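Local coordinates for viral CASP8 and FADD-like apoptosis regulator (Molluscum contagiosum virus subtype 1, PDB 2BBR), which blocks death-receptor-induced apoptosis by interfering with caspase-8 recruitment and activation at the death-inducing signalling complex, and suppresses host NF-kappa-B activation by binding NEMO, at residues A[70-73]-A[74-78]; A[80-83]-A[84-87]; A[94-97]-A[98-102]; A[105-108]-A[109-113]; A[112-115]-A[116-120]. All coordinates share one frame; numbering follows the deposited sequence.

Contact 1 of 5, residues A[70-73]-A[74-78]; sequences MDLL and KSRFG
Met70 O, Asp71 O, Leu72 O and Leu73 O are four successive carbonyls of helix 70-77, each receiving the N-H of the residue four further on. Lys74 N reaches Met70 O at 3.1 Å, and Ser75 N lies almost straight on Asp71 O (3.0 Å, 173° at the hydrogen). Arg76 N gives the shortest of the four, 2.9 Å to Leu72 O. The bond from Phe77 N to Leu73 O is as long as Ser75's but bent to 138°, with the donor well above the carbonyl plane, consistent with its place at the last turn of the helix. Leu73 also shares a backbone hydrogen bond with Leu79, and Gly78 N is satisfied by Lys74 O at 2.9 Å. Among the side chains, Ser75 OG accepts a weak bond from Arg76 NH1 (3.0 Å), in the plane of the guanidinium. Arg76 bends at its second torsion and runs alongside Leu72, whose CD2 lies 3.8 Å from Arg76 NH1. The carboxylate of Asp71 pairs with Arg69. Leu73 and Phe77 pack on helix 57-66, while Leu72 and Arg76 face helix 10-17. Gly78, the first residue past the helix and in positive phi (62°), ends it as a glycine C-cap does, here within the helical bundle of the first death effector domain.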
# COMPACT_ATOMS: atom_id res chain seq x y z
N MET A 70 12.06 -10.06 3.75
CA MET A 70 12.99 -10.80 2.91
C MET A 70 13.17 -12.22 3.44
O MET A 70 13.57 -13.12 2.71
CB MET A 70 14.33 -10.08 2.83
CG MET A 70 14.39 -8.95 1.81
SD MET A 70 13.10 -7.69 1.99
CE MET A 70 13.45 -6.62 0.59
N ASP A 71 12.87 -12.42 4.73
CA ASP A 71 12.97 -13.75 5.33
C ASP A 71 11.92 -14.66 4.69
O ASP A 71 12.22 -15.80 4.32
CB ASP A 71 12.77 -13.67 6.86
CG ASP A 71 11.44 -13.04 7.26
OD1 ASP A 71 11.00 -12.07 6.62
OD2 ASP A 71 10.84 -13.52 8.25
N LEU A 72 10.71 -14.14 4.51
CA LEU A 72 9.63 -14.92 3.91
C LEU A 72 9.83 -15.11 2.40
O LEU A 72 9.44 -16.13 1.84
CB LEU A 72 8.28 -14.26 4.21
CG LEU A 72 7.96 -14.17 5.71
CD1 LEU A 72 6.60 -13.50 5.90
CD2 LEU A 72 7.96 -15.56 6.33
N LEU A 73 10.44 -14.12 1.75
CA LEU A 73 10.71 -14.25 0.32
C LEU A 73 11.65 -15.43 0.12
O LEU A 73 11.49 -16.22 -0.82
CB LEU A 73 11.33 -12.96 -0.23
CG LEU A 73 10.33 -11.83 -0.48
CD1 LEU A 73 11.07 -10.52 -0.70
CD2 LEU A 73 9.46 -12.16 -1.68
N LYS A 74 12.64 -15.55 1.00
CA LYS A 74 13.59 -16.66 0.91
C LYS A 74 12.97 -18.01 1.26
O LYS A 74 13.04 -18.96 0.48
CB LYS A 74 14.80 -16.42 1.82
CG LYS A 74 15.81 -15.40 1.30
CD LYS A 74 17.01 -15.28 2.24
CE LYS A 74 16.61 -14.67 3.57
NZ LYS A 74 17.73 -14.70 4.56
N SER A 75 12.34 -18.09 2.43
CA SER A 75 11.77 -19.36 2.88
C SER A 75 10.58 -19.88 2.08
O SER A 75 10.43 -21.10 1.92
CB SER A 75 11.39 -19.29 4.36
OG SER A 75 10.29 -18.43 4.57
N ARG A 76 9.75 -18.98 1.58
CA ARG A 76 8.57 -19.40 0.83
C ARG A 76 8.72 -19.40 -0.68
O ARG A 76 8.06 -20.19 -1.36
CB ARG A 76 7.38 -18.52 1.21
CG ARG A 76 6.99 -18.60 2.68
CD ARG A 76 6.64 -20.03 3.07
NE ARG A 76 5.91 -20.09 4.33
CZ ARG A 76 6.40 -19.73 5.51
NH1 ARG A 76 7.64 -19.27 5.61
NH2 ARG A 76 5.65 -19.84 6.60
N PHE A 77 9.58 -18.54 -1.21
CA PHE A 77 9.74 -18.47 -2.65
C PHE A 77 11.17 -18.64 -3.16
O PHE A 77 11.41 -18.64 -4.36
CB PHE A 77 9.15 -17.16 -3.17
CG PHE A 77 7.69 -17.00 -2.86
CD1 PHE A 77 7.26 -16.12 -1.87
CD2 PHE A 77 6.74 -17.74 -3.55
CE1 PHE A 77 5.90 -16.00 -1.57
CE2 PHE A 77 5.38 -17.62 -3.26
CZ PHE A 77 4.96 -16.75 -2.27
N GLY A 78 12.12 -18.81 -2.23
CA GLY A 78 13.51 -18.98 -2.61
C GLY A 78 14.07 -17.79 -3.36
O GLY A 78 14.99 -17.93 -4.18

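Contact 2 of 5, residues A[80-83]-A[84-87]; sequences SKEG and AEQL
Ser80 O takes the first backbone bond of a short helix, from Ala84 N at 3.0 Å. The same serine caps the helix start: its OG accepts from Gly83 N at 3.2 Å. Lys81 comes next and bonds twice with Glu85. Its O accepts from Glu85 N, and its ammonium closes a salt bridge of 2.6 Å from NZ to Glu85 OE2. The lysine chain is extended until its last torsion, where a bend (chi4 -69°) folds NZ back to the carboxylate, met on the syn side of OE2 but 32° out of its plane. Tyr65 OH of helix 57-66 also bonds OE2, so this oxygen is gripped from two residues. Glu82 points its own carboxylate near the pair, OE2 being 4.5 Å from Glu85 OE1; a water donates to both oxygens, weakly to the former, accepts weakly from Lys81 NZ, and may ease the like charges. Glu82 O holds Gln86 N only weakly (3.3 Å), while a second water links that carbonyl to Gln86 NE2. Gly83 O gets another weak bond from Gln86 N, at 3.4 Å. Ala84 packs on Val61 and Leu73. The whole is a serine N-capped short helix, stapled by an i to i+4 lysine-glutamate salt bridge.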
# COMPACT_ATOMS: atom_id res chain seq x y z
N SER A 80 15.87 -13.93 -3.41
CA SER A 80 16.68 -12.95 -2.72
C SER A 80 15.98 -11.61 -2.98
O SER A 80 15.03 -11.54 -3.76
CB SER A 80 18.08 -12.89 -3.33
OG SER A 80 18.00 -12.43 -4.67
N LYS A 81 16.46 -10.55 -2.35
CA LYS A 81 15.89 -9.22 -2.54
C LYS A 81 15.88 -8.85 -4.03
O LYS A 81 14.87 -8.35 -4.54
CB LYS A 81 16.72 -8.21 -1.74
CG LYS A 81 16.30 -6.76 -1.88
CD LYS A 81 17.15 -5.88 -0.97
CE LYS A 81 16.80 -4.41 -1.11
NZ LYS A 81 17.21 -3.85 -2.43
N GLU A 82 16.98 -9.11 -4.72
CA GLU A 82 17.10 -8.80 -6.14
C GLU A 82 16.14 -9.65 -6.98
O GLU A 82 15.57 -9.16 -7.96
CB GLU A 82 18.53 -9.03 -6.63
CG GLU A 82 19.57 -8.01 -6.16
CD GLU A 82 19.80 -8.04 -4.65
OE1 GLU A 82 19.65 -9.12 -4.04
OE2 GLU A 82 20.16 -6.98 -4.09
N GLY A 83 15.96 -10.91 -6.60
CA GLY A 83 15.05 -11.77 -7.33
C GLY A 83 13.63 -11.24 -7.22
O GLY A 83 12.86 -11.29 -8.18
N ALA A 84 13.28 -10.73 -6.05
CA ALA A 84 11.95 -10.18 -5.82
C ALA A 84 11.77 -8.87 -6.58
O ALA A 84 10.69 -8.60 -7.11
CB ALA A 84 11.73 -9.96 -4.33
N GLU A 85 12.82 -8.06 -6.64
CA GLU A 85 12.74 -6.79 -7.34
C GLU A 85 12.46 -6.98 -8.83
O GLU A 85 11.91 -6.09 -9.48
CB GLU A 85 14.01 -5.97 -7.10
CG GLU A 85 14.15 -5.56 -5.64
CD GLU A 85 15.45 -4.87 -5.29
OE1 GLU A 85 16.48 -5.15 -5.93
OE2 GLU A 85 15.44 -4.07 -4.34
N GLN A 86 12.79 -8.14 -9.36
CA GLN A 86 12.53 -8.42 -10.77
C GLN A 86 11.04 -8.57 -11.04
O GLN A 86 10.60 -8.46 -12.18
CB GLN A 86 13.26 -9.69 -11.22
CG GLN A 86 14.75 -9.49 -11.43
CD GLN A 86 15.06 -8.44 -12.47
OE1 GLN A 86 14.47 -8.44 -13.56
NE2 GLN A 86 15.97 -7.52 -12.16
N LEU A 87 10.25 -8.79 -9.99
CA LEU A 87 8.81 -8.95 -10.15
C LEU A 87 7.99 -7.72 -9.80
O LEU A 87 6.77 -7.71 -9.99
CB LEU A 87 8.31 -10.14 -9.31
CG LEU A 87 8.98 -11.49 -9.59
CD1 LEU A 87 8.21 -12.59 -8.88
CD2 LEU A 87 9.03 -11.75 -11.09
O HOH W 1 18.91 -4.01 -5.17
O HOH W 2 16.99 -7.25 -9.51

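Contact 3 of 5, residues A[94-97]-A[98-102]. With AZI (azide ion), chain B.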
# COMPACT_ATOMS: atom_id res chain seq x y z
N THR A 94 -0.76 -1.51 -7.33
CA THR A 94 -0.45 -0.24 -7.97
C THR A 94 0.68 0.50 -7.28
O THR A 94 0.92 0.33 -6.08
CB THR A 94 -1.68 0.68 -8.00
OG1 THR A 94 -2.07 0.99 -6.66
CG2 THR A 94 -2.84 -0.01 -8.73
N ARG A 95 1.38 1.32 -8.05
CA ARG A 95 2.46 2.12 -7.50
C ARG A 95 1.90 3.03 -6.40
O ARG A 95 2.55 3.27 -5.39
CB ARG A 95 3.12 2.94 -8.61
CG ARG A 95 4.11 3.99 -8.14
CD ARG A 95 5.21 3.44 -7.25
NE ARG A 95 6.19 4.49 -6.97
CZ ARG A 95 7.09 4.45 -6.00
NH1 ARG A 95 7.15 3.40 -5.19
NH2 ARG A 95 7.92 5.47 -5.83
N TYR A 96 0.68 3.53 -6.60
CA TYR A 96 0.05 4.39 -5.62
C TYR A 96 -0.02 3.73 -4.24
O TYR A 96 0.44 4.28 -3.25
CB TYR A 96 -1.37 4.78 -6.06
CG TYR A 96 -2.19 5.45 -4.99
CD1 TYR A 96 -1.82 6.69 -4.46
CD2 TYR A 96 -3.34 4.84 -4.49
CE1 TYR A 96 -2.56 7.30 -3.45
CE2 TYR A 96 -4.09 5.44 -3.48
CZ TYR A 96 -3.69 6.67 -2.97
OH TYR A 96 -4.43 7.27 -1.97
N ARG A 97 -0.60 2.53 -4.19
CA ARG A 97 -0.74 1.83 -2.91
C ARG A 97 0.60 1.42 -2.31
O ARG A 97 0.82 1.56 -1.11
CB ARG A 97 -1.63 0.59 -3.08
CG ARG A 97 -3.04 0.86 -3.58
CD ARG A 97 -4.00 1.19 -2.45
NE ARG A 97 -5.29 1.63 -2.97
CZ ARG A 97 -6.06 2.52 -2.36
NH1 ARG A 97 -5.65 3.05 -1.21
NH2 ARG A 97 -7.20 2.91 -2.91
N LYS A 98 1.49 0.90 -3.14
CA LYS A 98 2.79 0.48 -2.64
C LYS A 98 3.58 1.67 -2.11
O LYS A 98 4.22 1.58 -1.05
CB LYS A 98 3.57 -0.24 -3.75
CG LYS A 98 2.98 -1.60 -4.10
CD LYS A 98 3.76 -2.31 -5.20
CE LYS A 98 3.49 -1.70 -6.57
NZ LYS A 98 4.43 -2.24 -7.59
N LEU A 99 3.53 2.79 -2.81
CA LEU A 99 4.24 3.99 -2.38
C LEU A 99 3.71 4.49 -1.04
O LEU A 99 4.49 4.86 -0.16
CB LEU A 99 4.10 5.11 -3.42
CG LEU A 99 4.70 6.47 -3.06
CD1 LEU A 99 6.18 6.32 -2.72
CD2 LEU A 99 4.52 7.43 -4.22
N MET A 100 2.39 4.50 -0.88
CA MET A 100 1.82 4.96 0.38
C MET A 100 2.28 4.10 1.55
O MET A 100 2.57 4.61 2.63
CB MET A 100 0.29 4.99 0.30
CG MET A 100 -0.26 6.05 -0.65
SD MET A 100 0.30 7.74 -0.29
CE MET A 100 1.40 8.01 -1.66
N VAL A 101 2.34 2.78 1.35
CA VAL A 101 2.80 1.91 2.43
C VAL A 101 4.25 2.25 2.78
O VAL A 101 4.59 2.39 3.96
CB VAL A 101 2.73 0.42 2.03
CG1 VAL A 101 3.46 -0.43 3.06
CG2 VAL A 101 1.27 -0.02 1.93
N CYS A 102 5.09 2.38 1.76
CA CYS A 102 6.49 2.68 2.01
C CYS A 102 6.72 4.02 2.69
O CYS A 102 7.56 4.12 3.58
CB CYS A 102 7.27 2.59 0.70
SG CYS A 102 7.36 0.88 0.09
N1 AZI B . 7.40 -1.41 -6.72
N2 AZI B . 6.79 -0.55 -6.21
N3 AZI B . 6.23 0.34 -5.71
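Arg95 swings CG to the far side from its own N (chi1 170°) and folds at the next bond (chi2 55°), which lays its guanidinium face over Leu99: CB lies 3.8 Å above the plane and CD1 is 3.7 Å from NH2. This is the N-capped start of helix 95-104 in the second death effector domain, with Thr94 OG1 accepting from Arg97 N. At the guanidinium edge, Arg95 NH1 donates to azide N3 at 3.2 Å. Lys98, bent at its third torsion, runs alongside the same ion, its NZ bonding N2 weakly; Leu88 completes the pocket of this azide, probably a guest from the crystallisation liquor. NZ also forms salt bridges with Glu62, its strongest partner, and with the terminal carboxylate of His195, apparently the end of a histidine tag. Elsewhere on the helix, Met100 CG sits over the Tyr96 ring, 4.3 Å from its centroid, and Met100 SD adds an oblique Met-aromatic contact. Within the second domain, Glu144 bonds both Tyr96 OH and Arg97. Asp34 and Phe30 (cation-pi) on Arg97, with Glu62 on Lys98, tie the helix to the first. Under the Arg97 guanidinium, Tyr96 CE2 lies 3.6 Å from the plane, over its centre.

Contact 4 of 5, residues A[105-108]-A[109-113]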
# COMPACT_ATOMS: atom_id res chain seq x y z
N GLU A 105 6.05 3.86 6.34
CA GLU A 105 7.10 3.21 7.12
C GLU A 105 8.32 4.10 7.33
O GLU A 105 9.22 3.76 8.10
CB GLU A 105 7.52 1.89 6.46
CG GLU A 105 6.41 0.85 6.40
CD GLU A 105 5.81 0.56 7.76
OE1 GLU A 105 4.62 0.87 7.96
OE2 GLU A 105 6.53 0.02 8.63
N GLU A 106 8.36 5.25 6.66
CA GLU A 106 9.47 6.19 6.79
C GLU A 106 9.12 7.32 7.75
O GLU A 106 9.91 8.25 7.96
CB GLU A 106 9.83 6.79 5.43
CG GLU A 106 10.38 5.79 4.43
CD GLU A 106 11.71 5.19 4.87
OE1 GLU A 106 12.17 4.24 4.21
OE2 GLU A 106 12.29 5.68 5.87
N LEU A 107 7.93 7.24 8.33
CA LEU A 107 7.47 8.25 9.27
C LEU A 107 7.48 7.70 10.69
O LEU A 107 7.19 6.52 10.91
CB LEU A 107 6.05 8.68 8.92
CG LEU A 107 5.84 9.38 7.57
CD1 LEU A 107 4.37 9.33 7.19
CD2 LEU A 107 6.33 10.81 7.65
N ASP A 108 7.84 8.54 11.66
CA ASP A 108 7.82 8.11 13.05
C ASP A 108 6.47 8.53 13.62
O ASP A 108 5.69 9.21 12.95
CB ASP A 108 8.98 8.72 13.84
CG ASP A 108 9.01 10.24 13.78
OD1 ASP A 108 7.98 10.86 14.10
OD2 ASP A 108 10.06 10.80 13.41
N SER A 109 6.18 8.12 14.85
CA SER A 109 4.90 8.45 15.47
C SER A 109 4.61 9.93 15.62
O SER A 109 3.46 10.35 15.50
CB SER A 109 4.79 7.77 16.83
OG SER A 109 4.84 6.36 16.70
N SER A 110 5.64 10.73 15.90
CA SER A 110 5.45 12.17 16.05
C SER A 110 5.07 12.81 14.72
O SER A 110 4.21 13.68 14.65
CB SER A 110 6.72 12.82 16.59
OG SER A 110 6.54 14.22 16.75
N GLU A 111 5.75 12.37 13.65
CA GLU A 111 5.47 12.88 12.32
C GLU A 111 4.05 12.48 11.91
O GLU A 111 3.30 13.28 11.36
CB GLU A 111 6.48 12.31 11.31
CG GLU A 111 7.90 12.79 11.54
CD GLU A 111 8.91 12.14 10.60
OE1 GLU A 111 8.96 10.90 10.55
OE2 GLU A 111 9.65 12.88 9.92
N LEU A 112 3.69 11.23 12.19
CA LEU A 112 2.36 10.75 11.84
C LEU A 112 1.29 11.55 12.59
O LEU A 112 0.26 11.90 12.02
CB LEU A 112 2.24 9.26 12.17
CG LEU A 112 0.87 8.60 11.93
CD1 LEU A 112 0.44 8.78 10.47
CD2 LEU A 112 0.96 7.13 12.28
N ARG A 113 1.54 11.83 13.87
CA ARG A 113 0.60 12.61 14.66
C ARG A 113 0.42 14.00 14.04
O ARG A 113 -0.69 14.49 13.91
CB ARG A 113 1.10 12.75 16.10
CG ARG A 113 0.26 13.68 16.96
CD ARG A 113 1.04 14.10 18.19
NE ARG A 113 2.37 14.57 17.83
CZ ARG A 113 2.61 15.60 17.03
NH1 ARG A 113 1.61 16.30 16.51
NH2 ARG A 113 3.86 15.93 16.73
O HOH W 3 11.46 9.63 10.37
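The backbone at Asp108 is still extended before Ser109 enters helical angles, and Leu112 N then closes the first turn on Asp108 O at 2.9 Å. Asp108 and Glu111 form a reciprocal capping box at the start of helix 109-122, in the second death effector domain. Asp108 OD1 accepts from Glu111 N at 2.7 Å, met nearly along its C-O bond. In return Asp108 N donates to Glu111 OE1 at 2.8 Å, through the anti lone pair. The aspartate's CG is placed between its own N and carbonyl carbon (chi1 56°), which folds the carboxylate back over the helix start. The two carboxylates come close as a result, with Asp108 OD2 only 3.1 Å from Glu111 OE1 and their planes 24° apart. That proximity could raise a pKa, though the helix N-terminus would oppose this. Arg166, in a salt bridge with Glu111 OE2, and a water that donates to Glu111 OE1 and to Glu106 O would partly offset the charge. Leu107 CD2 lies 3.9 Å from Glu111 OE1, and the leucine side chain packs on Phe136, Leu164 and Leu169, so the connection to the helix is pinned against helices 136-145 and 167-187. One turn on, Arg113 NH2 donates to Ser110 OG at 3.2 Å, the hydroxyl lying 18° out of the guanidinium plane.

Contact 5 of 5, residues A[112-115]-A[116-120]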
# COMPACT_ATOMS: atom_id res chain seq x y z
N LEU A 112 3.69 11.23 12.19
CA LEU A 112 2.36 10.75 11.84
C LEU A 112 1.29 11.55 12.59
O LEU A 112 0.26 11.90 12.02
CB LEU A 112 2.24 9.26 12.17
CG LEU A 112 0.87 8.60 11.93
CD1 LEU A 112 0.44 8.78 10.47
CD2 LEU A 112 0.96 7.13 12.28
N ARG A 113 1.54 11.83 13.87
CA ARG A 113 0.60 12.61 14.66
C ARG A 113 0.42 14.00 14.04
O ARG A 113 -0.69 14.49 13.91
CB ARG A 113 1.10 12.75 16.10
CG ARG A 113 0.26 13.68 16.96
CD ARG A 113 1.04 14.10 18.19
NE ARG A 113 2.37 14.57 17.83
CZ ARG A 113 2.61 15.60 17.03
NH1 ARG A 113 1.61 16.30 16.51
NH2 ARG A 113 3.86 15.93 16.73
N ALA A 114 1.53 14.62 13.64
CA ALA A 114 1.47 15.94 13.04
C ALA A 114 0.64 15.90 11.76
O ALA A 114 -0.17 16.79 11.51
CB ALA A 114 2.88 16.45 12.74
N LEU A 115 0.84 14.86 10.96
CA LEU A 115 0.10 14.72 9.70
C LEU A 115 -1.39 14.57 9.95
O LEU A 115 -2.20 15.16 9.24
CB LEU A 115 0.63 13.53 8.91
CG LEU A 115 2.05 13.69 8.36
CD1 LEU A 115 2.51 12.37 7.76
CD2 LEU A 115 2.08 14.80 7.32
N ARG A 116 -1.75 13.78 10.96
CA ARG A 116 -3.17 13.59 11.28
C ARG A 116 -3.79 14.93 11.68
O ARG A 116 -4.92 15.23 11.33
CB ARG A 116 -3.35 12.57 12.40
CG ARG A 116 -2.98 11.14 12.03
CD ARG A 116 -3.50 10.16 13.07
NE ARG A 116 -3.01 10.48 14.41
CZ ARG A 116 -2.02 9.86 15.02
NH1 ARG A 116 -1.39 8.85 14.43
NH2 ARG A 116 -1.64 10.25 16.23
N LEU A 117 -3.03 15.73 12.42
CA LEU A 117 -3.50 17.03 12.86
C LEU A 117 -3.65 17.97 11.66
O LEU A 117 -4.61 18.73 11.58
CB LEU A 117 -2.55 17.63 13.90
CG LEU A 117 -2.42 16.83 15.20
CD1 LEU A 117 -1.49 17.56 16.16
CD2 LEU A 117 -3.80 16.66 15.84
N PHE A 118 -2.69 17.92 10.73
CA PHE A 118 -2.77 18.77 9.54
C PHE A 118 -4.04 18.42 8.76
O PHE A 118 -4.75 19.30 8.28
CB PHE A 118 -1.58 18.55 8.59
CG PHE A 118 -0.25 18.96 9.16
CD1 PHE A 118 -0.15 19.89 10.19
CD2 PHE A 118 0.93 18.45 8.62
CE1 PHE A 118 1.10 20.29 10.68
CE2 PHE A 118 2.17 18.84 9.09
CZ PHE A 118 2.26 19.76 10.13
N ALA A 119 -4.31 17.13 8.64
CA ALA A 119 -5.48 16.66 7.91
C ALA A 119 -6.78 17.16 8.54
O ALA A 119 -7.67 17.64 7.85
CB ALA A 119 -5.49 15.14 7.85
N CYS A 120 -6.88 17.04 9.86
CA CYS A 120 -8.08 17.48 10.57
C CYS A 120 -8.26 19.00 10.53
O CYS A 120 -9.38 19.49 10.64
CB CYS A 120 -8.06 16.96 12.01
SG CYS A 120 -8.24 15.15 12.12
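Ala114 O is met both by a backbone N-H and by a ring: Phe118 N donates to it at 2.9 Å, and the Phe118 ring lies with one face over the same oxygen, 3.2 Å above the ring plane and offset toward the rim. With CG set opposite its carbonyl carbon (chi1 -66°), the ring leans back along the preceding turn. Its CD2 is 4.0 Å from Leu115 CD2, and its far end, CZ, reaches Ala114 CB. The other backbone bonds follow the regular i to i+4 pattern, Arg116 N to Leu112 O, Leu117 N to Arg113 O and Ala119 N to Leu115 O. Arg116 bends at its third torsion (chi3 -56°), which brings its guanidinium down flat on the helix: Arg113 CA lies 3.6 Å from its plane, with Leu112 O on the same face. Arg116 NH1 comes within 3.4 Å of Leu112 CG and makes a weak hydrogen bond to Ser134 O. Arg113 stands its guanidinium nearly perpendicular to that of Arg116, and its edge meets Leu117 CD1 at 3.4 Å from NH1. Leu115 and Ala119 pack on Leu139 and Met160, joining helix 109-122 to helices 136-145 and 155-163. Two positive groups lie near one another without touching, Arg113 NE 6.1 Å from Arg116 NH2; the carbonyl oxygen near the face of Arg116 would partly offset its charge, while Arg113 touches Leu117 at its edge and keeps its hydrogen bond to Ser110 OG.

How the contacts relate
The five contacts follow one another along the chain and trace its path from the first death effector domain into the second. Contacts 1 and 2, on the successive helices 70-77 and 81-85, have centres about 11 Å apart and touch, Leu73 CD1 meeting Ala84 CB at 3.7 Å. Contact 3 has its centre about 4 Å from that of the chain. Contacts 4 and 5 share Leu112 and Arg113 on helix 109-122 and also join through Leu107 and Leu115. The centres of contacts 1 and 5 are about 36 Å apart, on opposite sides of the chain's centre; helix 95-104, which touches both domains, lies between these ends, consistent with direct packing of the two domains.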